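Local atomic coordinates of ATP synthase subunit s, mitochondrial (Bos taurus, PDB entry 3E4G), a protein that regulates mitochondrial ATP synthase, being needed for its proton conduction and blocking a proton leak through an alternative exit pathway. Residues N7-N11 and C72-G77; E29-R33 and G77-M81; K62-I66 and Y86-R91; Q113-M119 and H137-K142; I132-H136 and I158-F162. The protein carries 1 engineered substitution. All coordinates share one frame; numbering follows the deposited sequence. Where two conformers were deposited one is given.

Interaction 1: residues N7-N11 and C72-G77; sequences NAVFN and CIMSIG
Asn11 and Met74 meet with their side chains crossing at about a right angle, and this crossing is the middle of the contact. Asn11 is the buried last residue of helix 2-11. Its CG is anti to the carbonyl carbon (chi1 -80°), which directs the amide group off the helix and into the turn 72-77. There it lies among backbone polar atoms: Asn11 CG is 3.6 Å from Met74 N and 3.7 Å from Met74 O, and the carbonyl of Cys72 is close as well. Met74 CG, placed between the backbone N and the carbonyl carbon (chi1 66°), comes up across the amide. On the far part of the turn, Asn11 CB meets the methyl Ile76 CD1 at 4.0 Å. The backbones close up there too, with Gly77 CA only 3.2 Å from Asn11 O in a CA-H...O contact, an approach consistent with Gly77 having no side chain.

Around Cys72, at the start of 72-77, the contacts are longer. Cys72 SG stands 5.3 Å from the centroid of the Phe10 ring and 53° off its normal, an oblique sulfur-aromatic contact. Asn7 OD1 reaches Cys72 CB at 4.0 Å, while Asn7 ND2 makes a weak hydrogen bond to Tyr97 OH.

The side chain of Cys72 is about 6 Å from Gly35, a magnesium ligand, although none of the touching residues binds the ion. The arrangement is that of an N-terminal domain helix resting its C-terminal end on the loop that follows a strand in the second leucine-rich repeat.

Interaction 2: residues E29-R33 and G77-M81; sequences EWLLR and GFDHM
Trp30 stacks on His80 at the centre of the aromatic group. The five-membered ring of Trp30 and the His80 imidazole make an offset stack, with centroids 4.1 Å apart and planes at 10°. Trp30 CB adds a CH-pi contact, standing 3.5 Å from the His80 centroid almost on the ring normal. With CG anti to the backbone N (chi1 164°), the indole extends past His80 and turns the rim of its six-membered ring toward the face of Phe78. That edge-to-face pair has planes at 80° and completes an aromatic cluster. Met81 SD lies at the indole edge, 3.9 Å from Trp30 CZ3, as a Met-aromatic contact.

Of the polar interactions, one fixes the imidazole. His80 ND1 donates to Gly77 O at 2.8 Å, on a lone pair in the carbonyl plane, and His80 N donates to the same oxygen. This twice-bonded carbonyl oxygen lies over the same face of the indole as His80 ND1, 3.2 Å from Trp30 CZ2. A water links the segments, 2.8 Å from His80 NE2 and accepting a long bond from Arg33 NH2; the stronger tie of Arg33 is from NE to Phe10 O.

Leu31 CD2 lies over the rim of the opposite indole face. Outside the cluster, Phe78 and Met81 pack on helix 100-107, whereas Leu31 touches strands 37-40 and 63-69. The contact therefore joins helix 23-33 of the N-terminal domain to the 3-10 segment of the second leucine-rich repeat.

Interaction 3: residues K62-I66 and Y86-R91; sequences KIQAI and YVEKIR
Gln64 and Lys89 begin the pairing of strands 63-69 and 89-93, neighbouring parallel strands of the leucine-rich repeat sheet; residues 64-66 and 86-91 lie in the second repeat. Gln64 O accepts two backbone bonds, from Glu88 N at 2.8 Å and from Lys89 N at 3.1 Å. Farther along, Ile66 N donates to Lys89 O at 2.9 Å, and Arg91 N returns the link to Ile66 O. The short strand axes come within 4.6 Å at an angle of 25°, and Ala65-Lys89 and Ile66-Ile90 are the bridge pairs.

The side chains divide between the two sides of the sheet. On the face of Ile66 and Ile90, Ile66 CD1 touches Val87 CG1 at 4.1 Å and also meets Ile90 CG1, while Ile63 and Val87 lie side by side. On the other side Ala65 CB rests against Lys89 CB. Gln64, extended with CG anti to the backbone N (chi1 -178°), sends NE2 to Glu88 OE1 at 2.9 Å; the bond is nearly straight, but the carboxylate is met from above its plane. At the loop end the Lys62 chain crosses the Tyr86 ring obliquely, Lys62 CB 3.7 Å from Tyr86 CD2, and a water joins Ile63 O to Tyr86 N.

Second-shell partners fix these groups. Arg39 holds Gln64 OE1, and Gln64 and Ala65 both face Arg39 in a classic beta bulge. Asp59 forms a salt bridge with Lys62 NZ, and Asp67 one with Arg91.

With both ends of its amide engaged, Gln64 should be fixed in rotation, and its N-H would partly offset the charge that Glu88 is likely to carry.

Interaction 4: residues Q113-M119 and H137-K142; sequences QKSMLEM and HFRNLK
Met116 and Met119 meet the Phe138 ring from two directions. Met116, its chain folded back on itself, lays CG over one face, 4.1 Å from the centroid and 13° off the ring normal, a CH-pi contact. Met119 approaches differently: its extended chain (chi1 -171°) brings SD in the ring plane to the edge, 4.0 Å from Phe138 CE2. Both are Met-aromatic contacts, the sulfur of Met116 being oblique. Beside them Leu141 pushes CD1 against the backbone of the other segment, 3.5 Å from Leu117 C, and also touches the CB atoms of both methionines.

Outward from this centre the backbone takes over. Residues 138-141 make a type I turn, with Leu141 N bonded to Phe138 O, and Phe138 is also the centre of an inverse gamma turn. The turn packs against Met116 O through Asn140 CB at 3.6 Å, and Lys142 N then donates to Leu117 O over a short 2.7 Å.

At the polar edge, Gln113 CG lies 3.4 Å from His137 O. Gln113 OE1 accepts a weak bond from Arg139 NH1 at 3.1 Å, in the guanidinium plane, while Gln113 NE2 is bonded to Ser107 O. Lys114 and Arg139 run side by side, with Lys114 NZ 5.9 Å from Arg139 NH2.

Apolar contacts and one strong backbone bond thus join residues 113-117 of the third leucine-rich repeat to the fourth, Met119 adding a contact inside the fourth. The weak glutamine bond probably adds little, and the like charges would if anything be mildly unfavourable.

Interaction 5: residues I132-H136 and I158-F162; sequences IIALH and IVQAF
Phe162 reaches Ile132 with the edge of its ring, where helix 155-165 packs beside helix 129-134, adjacent helices on one side of the leucine-rich repeat sheet. Within the two segments all the ring's neighbours lie near its plane: CZ is 3.5 Å from Ile132 O, CE2 is 3.8 Å from Ile132 CG2, and CE1 is 3.9 Å from His136 N. The ring thus slots against the backbone of residues 132-136. With CG anti to the carbonyl carbon (chi1 -74°), Phe162 sends its ring across toward the other helix. Leu144 and Leu169 also touch its side chain.

The second flat group, the His136 imidazole, is held by a hydrogen bond within its own segment. Its ND1 donates to Ile133 O at 2.7 Å with the acceptor in the ring plane, and His136 N donates to the same oxygen from the other face of the carbonyl plane. The ND1 bond fixes the imidazole, and Ile133 O accepts twice.

Branched aliphatics fill the remaining interface. Ile132 and Ile158 cross at about a right angle, and Ile158 CD1 meets Ile132 CG2 at 3.8 Å. No hydrogen bond crosses between the two segments, and Ile132 continues onto Leu146 and Ile121 of the strands beneath. Ile133 extends its CD1 over the small residue of the facing helix and comes to 3.5 Å from Ala161 CB.

Interactions 1 and 2 share Gly77 and have centres 8 Å apart; Phe10 O and Arg33 NE, 2.8 Å apart, join their two N-terminal helices. Interaction 2 reaches interaction 3 through Met81 CE and Ile66 CD1, at 3.6 Å. Interaction 3 continues into interaction 4 across neighbouring strands, Glu88 O lying 2.9 Å from Leu117 N, and Met119 SD meets Leu135 CD2 of interaction 5. The order thus follows the repeats from the N-terminal domain toward the C terminus. The magnesium ion, bound by Gly35 and Thr69, lies about 8 Å from the Arg91 side chain and about 9 Å from that of Ile73, whereas interaction 5 is remote from it.

Interaction 1: residues N7-N11 and C72-G77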
# COMPACT_ATOMS: atom_id res chain seq x y z
N ASN A 7 -11.54 -5.37 13.22
CA ASN A 7 -10.71 -5.12 12.05
C ASN A 7 -11.34 -4.09 11.15
O ASN A 7 -10.63 -3.24 10.58
CB ASN A 7 -10.43 -6.45 11.32
CG ASN A 7 -9.30 -7.28 11.98
OD1 ASN A 7 -8.46 -6.84 12.68
ND2 ASN A 7 -9.31 -8.54 11.60
N ALA A 8 -12.66 -4.17 10.98
CA ALA A 8 -13.32 -3.23 10.13
C ALA A 8 -13.19 -1.81 10.68
O ALA A 8 -12.90 -0.89 9.89
CB ALA A 8 -14.81 -3.60 9.94
N VAL A 9 -13.40 -1.58 11.95
CA VAL A 9 -13.33 -0.23 12.48
C VAL A 9 -11.87 0.27 12.51
O VAL A 9 -11.66 1.49 12.45
CB VAL A 9 -14.03 -0.12 13.84
CG1 VAL A 9 -13.25 -0.64 14.98
CG2 VAL A 9 -14.68 1.16 14.01
N PHE A 10 -10.90 -0.62 12.64
CA PHE A 10 -9.49 -0.19 12.47
C PHE A 10 -9.26 0.39 11.08
O PHE A 10 -8.41 1.29 10.89
CB PHE A 10 -8.52 -1.32 12.78
CG PHE A 10 -8.08 -1.33 14.23
CD1 PHE A 10 -6.75 -1.15 14.58
CD2 PHE A 10 -9.02 -1.51 15.28
CE1 PHE A 10 -6.29 -1.12 15.87
CE2 PHE A 10 -8.58 -1.50 16.59
CZ PHE A 10 -7.23 -1.34 16.91
N ASN A 11 -9.92 -0.17 10.11
CA ASN A 11 -9.74 0.22 8.69
C ASN A 11 -10.64 1.35 8.24
O ASN A 11 -10.28 2.07 7.29
CB ASN A 11 -9.89 -1.00 7.78
CG ASN A 11 -8.63 -1.82 7.77
OD1 ASN A 11 -8.55 -2.90 8.46
ND2 ASN A 11 -7.65 -1.39 7.06
N CYS A 72 -2.88 -5.28 9.78
CA CYS A 72 -4.30 -5.66 9.55
C CYS A 72 -4.99 -4.81 8.55
O CYS A 72 -6.25 -4.88 8.46
CB CYS A 72 -5.07 -5.70 10.92
SG CYS A 72 -5.28 -4.07 11.67
N ILE A 73 -4.28 -4.05 7.72
CA ILE A 73 -4.93 -3.26 6.69
C ILE A 73 -5.66 -4.19 5.72
O ILE A 73 -5.25 -5.29 5.37
CB ILE A 73 -3.95 -2.34 5.96
CG1 ILE A 73 -2.80 -3.12 5.28
CG2 ILE A 73 -3.45 -1.26 6.90
CD1 ILE A 73 -1.81 -2.15 4.56
N MET A 74 -6.80 -3.65 5.22
CA MET A 74 -7.61 -4.40 4.22
C MET A 74 -8.55 -3.50 3.54
O MET A 74 -9.07 -2.57 4.14
CB MET A 74 -8.19 -5.57 4.73
CG MET A 74 -9.07 -5.24 5.64
SD MET A 74 -9.85 -6.79 6.36
CE MET A 74 -10.12 -7.81 4.96
N SER A 75 -8.93 -3.85 2.33
CA SER A 75 -10.05 -3.36 1.58
C SER A 75 -10.30 -1.89 1.72
O SER A 75 -9.53 -1.04 1.19
CB SER A 75 -11.30 -4.29 1.83
OG SER A 75 -11.77 -4.12 3.17
N ILE A 76 -11.43 -1.54 2.29
CA ILE A 76 -11.83 -0.15 2.29
C ILE A 76 -10.88 0.69 3.18
O ILE A 76 -10.92 1.93 3.08
CB ILE A 76 -13.33 0.10 2.45
CG1 ILE A 76 -13.64 -0.45 3.80
CG2 ILE A 76 -14.11 -0.41 1.23
CD1 ILE A 76 -12.68 -0.70 4.98
N GLY A 77 -9.98 0.11 4.00
CA GLY A 77 -8.95 0.94 4.64
C GLY A 77 -8.13 1.71 3.61
O GLY A 77 -7.69 2.82 3.86

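Interaction 2: residues E29-R33 and G77-M81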
# COMPACT_ATOMS: atom_id res chain seq x y z
N GLU A 29 -2.29 7.82 10.59
CA GLU A 29 -3.00 7.27 11.78
C GLU A 29 -3.56 5.89 11.45
O GLU A 29 -3.45 4.93 12.24
CB GLU A 29 -4.10 8.22 12.21
CG GLU A 29 -3.53 9.50 12.86
CD GLU A 29 -4.47 10.60 13.06
OE1 GLU A 29 -5.62 10.54 12.65
OE2 GLU A 29 -3.99 11.61 13.70
N TRP A 30 -4.24 5.75 10.32
CA TRP A 30 -4.76 4.45 9.86
C TRP A 30 -3.64 3.41 9.78
O TRP A 30 -3.75 2.30 10.33
CB TRP A 30 -5.45 4.62 8.49
CG TRP A 30 -5.68 3.34 7.77
CD1 TRP A 30 -6.39 2.24 8.16
CD2 TRP A 30 -5.14 3.00 6.48
NE1 TRP A 30 -6.35 1.27 7.21
CE2 TRP A 30 -5.58 1.71 6.15
CE3 TRP A 30 -4.32 3.71 5.56
CZ2 TRP A 30 -5.21 1.06 4.96
CZ3 TRP A 30 -3.97 3.08 4.39
CH2 TRP A 30 -4.38 1.78 4.10
N LEU A 31 -2.56 3.76 9.10
CA LEU A 31 -1.48 2.77 8.91
C LEU A 31 -0.88 2.38 10.24
O LEU A 31 -0.73 1.18 10.53
CB LEU A 31 -0.45 3.34 7.93
CG LEU A 31 -0.98 3.25 6.48
CD1 LEU A 31 -0.31 4.26 5.55
CD2 LEU A 31 -0.85 1.85 5.91
N LEU A 32 -0.53 3.35 11.08
CA LEU A 32 0.15 2.95 12.32
C LEU A 32 -0.83 2.21 13.27
O LEU A 32 -0.41 1.26 13.93
CB LEU A 32 0.86 4.09 13.03
CG LEU A 32 2.30 4.34 12.52
CD1 LEU A 32 2.38 4.78 11.03
CD2 LEU A 32 2.93 5.43 13.42
N ARG A 33 -2.10 2.60 13.33
CA ARG A 33 -3.02 1.87 14.24
C ARG A 33 -3.19 0.44 13.77
O ARG A 33 -3.50 -0.46 14.57
CB ARG A 33 -4.37 2.61 14.44
CG ARG A 33 -5.32 2.52 13.27
CD ARG A 33 -6.31 3.67 13.32
NE ARG A 33 -7.35 3.50 12.31
CZ ARG A 33 -7.98 4.49 11.69
NH1 ARG A 33 -7.71 5.76 12.02
NH2 ARG A 33 -8.87 4.21 10.75
N GLY A 77 -9.98 0.11 4.00
CA GLY A 77 -8.95 0.94 4.64
C GLY A 77 -8.13 1.71 3.61
O GLY A 77 -7.69 2.82 3.86
N PHE A 78 -7.95 1.11 2.43
CA PHE A 78 -7.18 1.77 1.39
C PHE A 78 -7.84 3.00 0.83
O PHE A 78 -7.16 3.77 0.13
CB PHE A 78 -6.80 0.77 0.29
CG PHE A 78 -5.79 -0.27 0.73
CD1 PHE A 78 -4.45 0.03 0.90
CD2 PHE A 78 -6.18 -1.55 1.04
CE1 PHE A 78 -3.54 -0.92 1.34
CE2 PHE A 78 -5.30 -2.49 1.50
CZ PHE A 78 -3.96 -2.20 1.62
N ASP A 79 -9.10 3.26 1.15
CA ASP A 79 -9.69 4.54 0.81
C ASP A 79 -8.97 5.71 1.49
O ASP A 79 -9.07 6.87 1.02
CB ASP A 79 -11.18 4.56 1.05
CG ASP A 79 -11.97 3.69 0.04
OD1 ASP A 79 -11.42 3.23 -0.97
OD2 ASP A 79 -13.15 3.49 0.32
N HIS A 80 -8.23 5.44 2.56
CA HIS A 80 -7.38 6.51 3.14
C HIS A 80 -6.29 7.00 2.14
O HIS A 80 -5.66 8.02 2.37
CB HIS A 80 -6.63 6.03 4.39
CG HIS A 80 -7.50 5.87 5.61
ND1 HIS A 80 -8.08 4.66 5.96
CD2 HIS A 80 -7.86 6.74 6.58
CE1 HIS A 80 -8.74 4.85 7.11
NE2 HIS A 80 -8.64 6.09 7.49
N MET A 81 -6.03 6.21 1.14
CA MET A 81 -4.94 6.48 0.12
C MET A 81 -5.45 7.59 -0.86
O MET A 81 -4.63 8.10 -1.61
CB MET A 81 -4.57 5.21 -0.68
CG MET A 81 -3.99 4.08 0.21
SD MET A 81 -2.43 4.45 1.10
CE MET A 81 -1.34 4.70 -0.25
O HOH W 1 -9.80 7.19 9.78

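Interaction 3: residues K62-I66 and Y86-R91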
# COMPACT_ATOMS: atom_id res chain seq x y z
N LYS A 62 4.29 14.73 4.37
CA LYS A 62 3.70 14.00 3.23
C LYS A 62 4.32 12.62 3.18
O LYS A 62 5.54 12.46 3.16
CB LYS A 62 4.01 14.71 1.92
CG LYS A 62 3.56 16.20 1.88
CD LYS A 62 2.08 16.40 2.15
CE LYS A 62 1.73 17.90 2.01
NZ LYS A 62 0.29 18.13 2.33
N ILE A 63 3.47 11.59 3.14
CA ILE A 63 3.98 10.22 3.05
C ILE A 63 4.75 9.99 1.76
O ILE A 63 4.19 10.22 0.66
CB ILE A 63 2.82 9.20 3.19
CG1 ILE A 63 2.12 9.36 4.56
CG2 ILE A 63 3.33 7.78 2.96
CD1 ILE A 63 0.79 8.56 4.66
N GLN A 64 5.96 9.50 1.88
CA GLN A 64 6.75 9.04 0.75
C GLN A 64 6.75 7.53 0.63
O GLN A 64 6.73 6.97 -0.48
CB GLN A 64 8.24 9.55 0.87
CG GLN A 64 9.06 9.12 -0.32
CD GLN A 64 10.41 9.89 -0.37
OE1 GLN A 64 10.95 10.23 0.68
NE2 GLN A 64 10.92 10.13 -1.57
N ALA A 65 6.86 6.82 1.77
CA ALA A 65 7.00 5.37 1.78
C ALA A 65 6.10 4.80 2.87
O ALA A 65 5.92 5.38 3.94
CB ALA A 65 8.46 4.98 2.03
N ILE A 66 5.58 3.61 2.57
CA ILE A 66 4.74 2.83 3.47
C ILE A 66 5.34 1.46 3.60
O ILE A 66 5.71 0.84 2.60
CB ILE A 66 3.30 2.72 2.93
CG1 ILE A 66 2.68 4.14 2.86
CG2 ILE A 66 2.46 1.75 3.77
CD1 ILE A 66 1.36 4.19 2.06
N TYR A 86 1.95 12.04 -2.93
CA TYR A 86 3.40 11.90 -3.07
C TYR A 86 3.91 10.53 -2.68
O TYR A 86 5.12 10.35 -2.41
CB TYR A 86 4.14 13.00 -2.28
CG TYR A 86 3.57 14.37 -2.51
CD1 TYR A 86 3.84 15.10 -3.69
CD2 TYR A 86 2.77 14.93 -1.55
CE1 TYR A 86 3.33 16.36 -3.87
CE2 TYR A 86 2.28 16.26 -1.70
CZ TYR A 86 2.61 16.95 -2.86
OH TYR A 86 2.15 18.25 -3.05
N VAL A 87 3.05 9.50 -2.62
CA VAL A 87 3.50 8.15 -2.22
C VAL A 87 4.28 7.49 -3.34
O VAL A 87 3.75 7.29 -4.44
CB VAL A 87 2.29 7.29 -1.79
CG1 VAL A 87 2.80 5.89 -1.41
CG2 VAL A 87 1.51 7.94 -0.68
N GLU A 88 5.51 7.14 -3.05
CA GLU A 88 6.40 6.57 -4.05
C GLU A 88 6.74 5.10 -3.83
O GLU A 88 7.09 4.42 -4.80
CB GLU A 88 7.73 7.38 -4.11
CG GLU A 88 7.44 8.77 -4.57
CD GLU A 88 8.61 9.67 -4.62
OE1 GLU A 88 9.68 9.37 -4.07
OE2 GLU A 88 8.43 10.85 -5.06
N LYS A 89 6.70 4.63 -2.58
CA LYS A 89 7.12 3.28 -2.21
C LYS A 89 6.06 2.67 -1.31
O LYS A 89 5.67 3.28 -0.31
CB LYS A 89 8.44 3.31 -1.44
CG LYS A 89 9.64 3.81 -2.21
CD LYS A 89 10.87 3.97 -1.31
CE LYS A 89 12.14 4.11 -2.04
NZ LYS A 89 13.31 4.45 -1.20
N ILE A 90 5.63 1.43 -1.65
CA ILE A 90 4.75 0.66 -0.77
C ILE A 90 5.29 -0.74 -0.66
O ILE A 90 5.55 -1.42 -1.65
CB ILE A 90 3.30 0.60 -1.31
CG1 ILE A 90 2.70 2.01 -1.40
CG2 ILE A 90 2.43 -0.32 -0.41
CD1 ILE A 90 1.31 2.03 -2.04
N ARG A 91 5.42 -1.21 0.59
CA ARG A 91 5.75 -2.61 0.88
C ARG A 91 4.58 -3.19 1.67
O ARG A 91 4.16 -2.60 2.69
CB ARG A 91 7.04 -2.68 1.71
CG ARG A 91 7.47 -4.04 2.02
CD ARG A 91 8.93 -3.90 2.59
NE ARG A 91 9.54 -5.14 2.68
CZ ARG A 91 9.44 -5.83 3.90
NH1 ARG A 91 8.79 -5.28 4.88
NH2 ARG A 91 10.13 -6.93 4.05
O HOH W 2 1.74 11.60 -0.01

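Interaction 4: residues Q113-M119 and H137-K142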
# COMPACT_ATOMS: atom_id res chain seq x y z
N GLN A 113 -1.31 6.25 -9.24
CA GLN A 113 -0.75 5.97 -10.58
C GLN A 113 0.33 7.01 -10.93
O GLN A 113 1.35 6.70 -11.53
CB GLN A 113 -1.83 6.03 -11.66
CG GLN A 113 -2.92 4.98 -11.46
CD GLN A 113 -4.08 5.19 -12.47
OE1 GLN A 113 -4.06 6.15 -13.25
NE2 GLN A 113 -5.05 4.30 -12.39
N LYS A 114 0.06 8.28 -10.57
CA LYS A 114 1.01 9.36 -10.90
C LYS A 114 2.29 9.29 -10.14
O LYS A 114 3.35 9.65 -10.68
CB LYS A 114 0.32 10.73 -10.66
CG LYS A 114 -0.81 10.99 -11.62
CD LYS A 114 -1.79 12.01 -11.05
CE LYS A 114 -2.98 12.26 -11.97
NZ LYS A 114 -3.93 13.16 -11.37
N SER A 115 2.26 8.87 -8.87
CA SER A 115 3.44 8.99 -8.00
C SER A 115 4.20 7.69 -7.79
O SER A 115 5.40 7.75 -7.44
CB SER A 115 3.01 9.51 -6.64
OG SER A 115 2.07 8.65 -6.02
N MET A 116 3.57 6.52 -7.92
CA MET A 116 4.19 5.28 -7.47
C MET A 116 5.38 4.90 -8.32
O MET A 116 5.31 4.80 -9.55
CB MET A 116 3.15 4.16 -7.48
CG MET A 116 2.32 4.18 -6.20
SD MET A 116 3.24 3.72 -4.72
CE MET A 116 3.56 1.97 -5.07
N LEU A 117 6.46 4.58 -7.61
CA LEU A 117 7.74 4.15 -8.21
C LEU A 117 8.14 2.71 -7.86
O LEU A 117 8.80 2.06 -8.67
CB LEU A 117 8.89 5.09 -7.81
CG LEU A 117 8.64 6.57 -8.10
CD1 LEU A 117 9.84 7.39 -7.61
CD2 LEU A 117 8.44 6.78 -9.63
N GLU A 118 7.81 2.27 -6.65
CA GLU A 118 8.34 1.00 -6.14
C GLU A 118 7.25 0.30 -5.32
O GLU A 118 6.64 0.92 -4.45
CB GLU A 118 9.53 1.29 -5.21
CG GLU A 118 9.98 0.18 -4.27
CD GLU A 118 11.12 0.54 -3.38
OE1 GLU A 118 12.14 1.05 -3.95
OE2 GLU A 118 10.98 0.31 -2.17
N MET A 119 7.07 -0.99 -5.59
CA MET A 119 6.19 -1.77 -4.71
C MET A 119 6.76 -3.13 -4.48
O MET A 119 7.45 -3.71 -5.32
CB MET A 119 4.79 -1.83 -5.33
CG MET A 119 3.77 -2.39 -4.47
SD MET A 119 2.13 -2.07 -5.19
CE MET A 119 1.18 -2.62 -3.79
N HIS A 137 -1.48 -0.50 -13.92
CA HIS A 137 -1.94 0.91 -13.97
C HIS A 137 -0.94 1.84 -13.30
O HIS A 137 -1.06 3.07 -13.49
CB HIS A 137 -3.29 1.07 -13.29
CG HIS A 137 -4.36 0.39 -14.05
ND1 HIS A 137 -4.80 0.77 -15.34
CD2 HIS A 137 -5.07 -0.67 -13.71
CE1 HIS A 137 -5.69 -0.10 -15.75
NE2 HIS A 137 -5.98 -0.91 -14.75
N PHE A 138 0.01 1.34 -12.51
CA PHE A 138 1.09 2.16 -11.94
C PHE A 138 2.12 2.38 -13.02
O PHE A 138 3.17 1.75 -13.10
CB PHE A 138 1.65 1.52 -10.67
CG PHE A 138 0.72 1.51 -9.51
CD1 PHE A 138 -0.45 2.27 -9.42
CD2 PHE A 138 1.07 0.77 -8.36
CE1 PHE A 138 -1.19 2.31 -8.28
CE2 PHE A 138 0.29 0.79 -7.22
CZ PHE A 138 -0.84 1.56 -7.18
N ARG A 139 1.78 3.34 -13.92
CA ARG A 139 2.50 3.50 -15.19
C ARG A 139 3.90 3.98 -15.01
O ARG A 139 4.70 3.91 -15.95
CB ARG A 139 1.68 4.41 -16.14
CG ARG A 139 1.40 5.80 -15.59
CD ARG A 139 0.54 6.57 -16.56
NE ARG A 139 0.16 7.92 -16.07
CZ ARG A 139 -0.88 8.15 -15.30
NH1 ARG A 139 -1.70 7.19 -14.93
NH2 ARG A 139 -1.09 9.38 -14.83
N ASN A 140 4.25 4.55 -13.83
CA ASN A 140 5.58 5.05 -13.52
C ASN A 140 6.40 4.09 -12.70
O ASN A 140 7.53 4.42 -12.28
CB ASN A 140 5.48 6.39 -12.81
CG ASN A 140 4.76 7.42 -13.65
OD1 ASN A 140 3.73 7.99 -13.16
ND2 ASN A 140 5.19 7.63 -14.85
N LEU A 141 5.88 2.87 -12.45
CA LEU A 141 6.60 1.92 -11.60
C LEU A 141 7.93 1.55 -12.20
O LEU A 141 8.02 1.19 -13.38
CB LEU A 141 5.73 0.67 -11.38
CG LEU A 141 5.92 -0.10 -10.06
CD1 LEU A 141 5.41 0.80 -8.88
CD2 LEU A 141 5.14 -1.37 -10.14
N LYS A 142 8.96 1.57 -11.35
CA LYS A 142 10.32 1.18 -11.74
C LYS A 142 10.77 -0.09 -11.08
O LYS A 142 11.75 -0.71 -11.59
CB LYS A 142 11.29 2.30 -11.45
CG LYS A 142 11.02 3.61 -12.23
CD LYS A 142 11.13 3.25 -13.82
CE LYS A 142 12.53 2.78 -14.15
NZ LYS A 142 12.76 3.00 -15.61

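Interaction 5: residues I132-H136 and I158-F162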
# COMPACT_ATOMS: atom_id res chain seq x y z
N ILE A 132 -1.99 -8.97 -9.00
CA ILE A 132 -0.69 -8.48 -9.53
C ILE A 132 -0.89 -7.76 -10.83
O ILE A 132 -0.31 -6.69 -11.08
CB ILE A 132 0.32 -9.66 -9.64
CG1 ILE A 132 0.61 -10.31 -8.27
CG2 ILE A 132 1.61 -9.18 -10.35
CD1 ILE A 132 1.04 -9.35 -7.21
N ILE A 133 -1.66 -8.33 -11.75
CA ILE A 133 -1.78 -7.75 -13.06
C ILE A 133 -2.46 -6.35 -12.98
O ILE A 133 -2.10 -5.49 -13.77
CB ILE A 133 -2.57 -8.75 -14.00
CG1 ILE A 133 -1.71 -9.94 -14.32
CG2 ILE A 133 -3.02 -8.06 -15.29
CD1 ILE A 133 -0.66 -9.61 -15.42
N ALA A 134 -3.30 -6.12 -11.97
CA ALA A 134 -3.88 -4.83 -11.77
C ALA A 134 -2.83 -3.68 -11.60
O ALA A 134 -3.08 -2.52 -11.91
CB ALA A 134 -4.84 -4.86 -10.61
N LEU A 135 -1.65 -4.06 -11.10
CA LEU A 135 -0.58 -3.07 -10.86
C LEU A 135 -0.04 -2.44 -12.12
O LEU A 135 0.72 -1.45 -12.03
CB LEU A 135 0.55 -3.68 -10.03
CG LEU A 135 0.06 -4.31 -8.71
CD1 LEU A 135 1.27 -5.06 -8.07
CD2 LEU A 135 -0.60 -3.23 -7.77
N HIS A 136 -0.41 -2.97 -13.28
CA HIS A 136 0.04 -2.33 -14.54
C HIS A 136 -0.46 -0.88 -14.66
O HIS A 136 0.17 -0.09 -15.39
CB HIS A 136 -0.37 -3.14 -15.76
CG HIS A 136 -1.75 -2.99 -16.17
ND1 HIS A 136 -2.81 -3.70 -15.68
CD2 HIS A 136 -2.23 -2.22 -17.17
CE1 HIS A 136 -3.92 -3.31 -16.32
NE2 HIS A 136 -3.59 -2.37 -17.20
N ILE A 158 3.01 -13.41 -15.87
CA ILE A 158 3.20 -12.11 -15.24
C ILE A 158 4.40 -11.39 -15.83
O ILE A 158 4.35 -10.20 -16.20
CB ILE A 158 3.25 -12.23 -13.69
CG1 ILE A 158 1.82 -12.53 -13.23
CG2 ILE A 158 4.01 -10.99 -13.04
CD1 ILE A 158 1.65 -12.68 -11.92
N VAL A 159 5.51 -12.09 -15.99
CA VAL A 159 6.68 -11.47 -16.59
C VAL A 159 6.44 -10.95 -17.98
O VAL A 159 6.84 -9.80 -18.34
CB VAL A 159 7.86 -12.48 -16.70
CG1 VAL A 159 9.07 -11.92 -17.47
CG2 VAL A 159 8.30 -13.01 -15.31
N GLN A 160 5.76 -11.73 -18.80
CA GLN A 160 5.47 -11.27 -20.16
C GLN A 160 4.52 -10.12 -20.24
O GLN A 160 4.77 -9.19 -21.04
CB GLN A 160 4.96 -12.42 -21.02
CG GLN A 160 6.08 -13.45 -21.22
CD GLN A 160 7.42 -12.83 -21.77
OE1 GLN A 160 7.39 -12.16 -22.82
NE2 GLN A 160 8.56 -13.10 -21.11
N ALA A 161 3.52 -10.16 -19.37
CA ALA A 161 2.53 -9.07 -19.26
C ALA A 161 3.20 -7.76 -18.97
O ALA A 161 2.88 -6.71 -19.56
CB ALA A 161 1.43 -9.36 -18.27
N PHE A 162 4.06 -7.77 -17.96
CA PHE A 162 4.79 -6.54 -17.58
C PHE A 162 5.82 -6.15 -18.61
O PHE A 162 6.13 -4.94 -18.79
CB PHE A 162 5.35 -6.63 -16.16
CG PHE A 162 4.37 -6.49 -15.05
CD1 PHE A 162 3.67 -5.32 -14.83
CD2 PHE A 162 4.29 -7.44 -14.14
CE1 PHE A 162 2.80 -5.21 -13.78
CE2 PHE A 162 3.41 -7.35 -13.11
CZ PHE A 162 2.56 -6.28 -13.03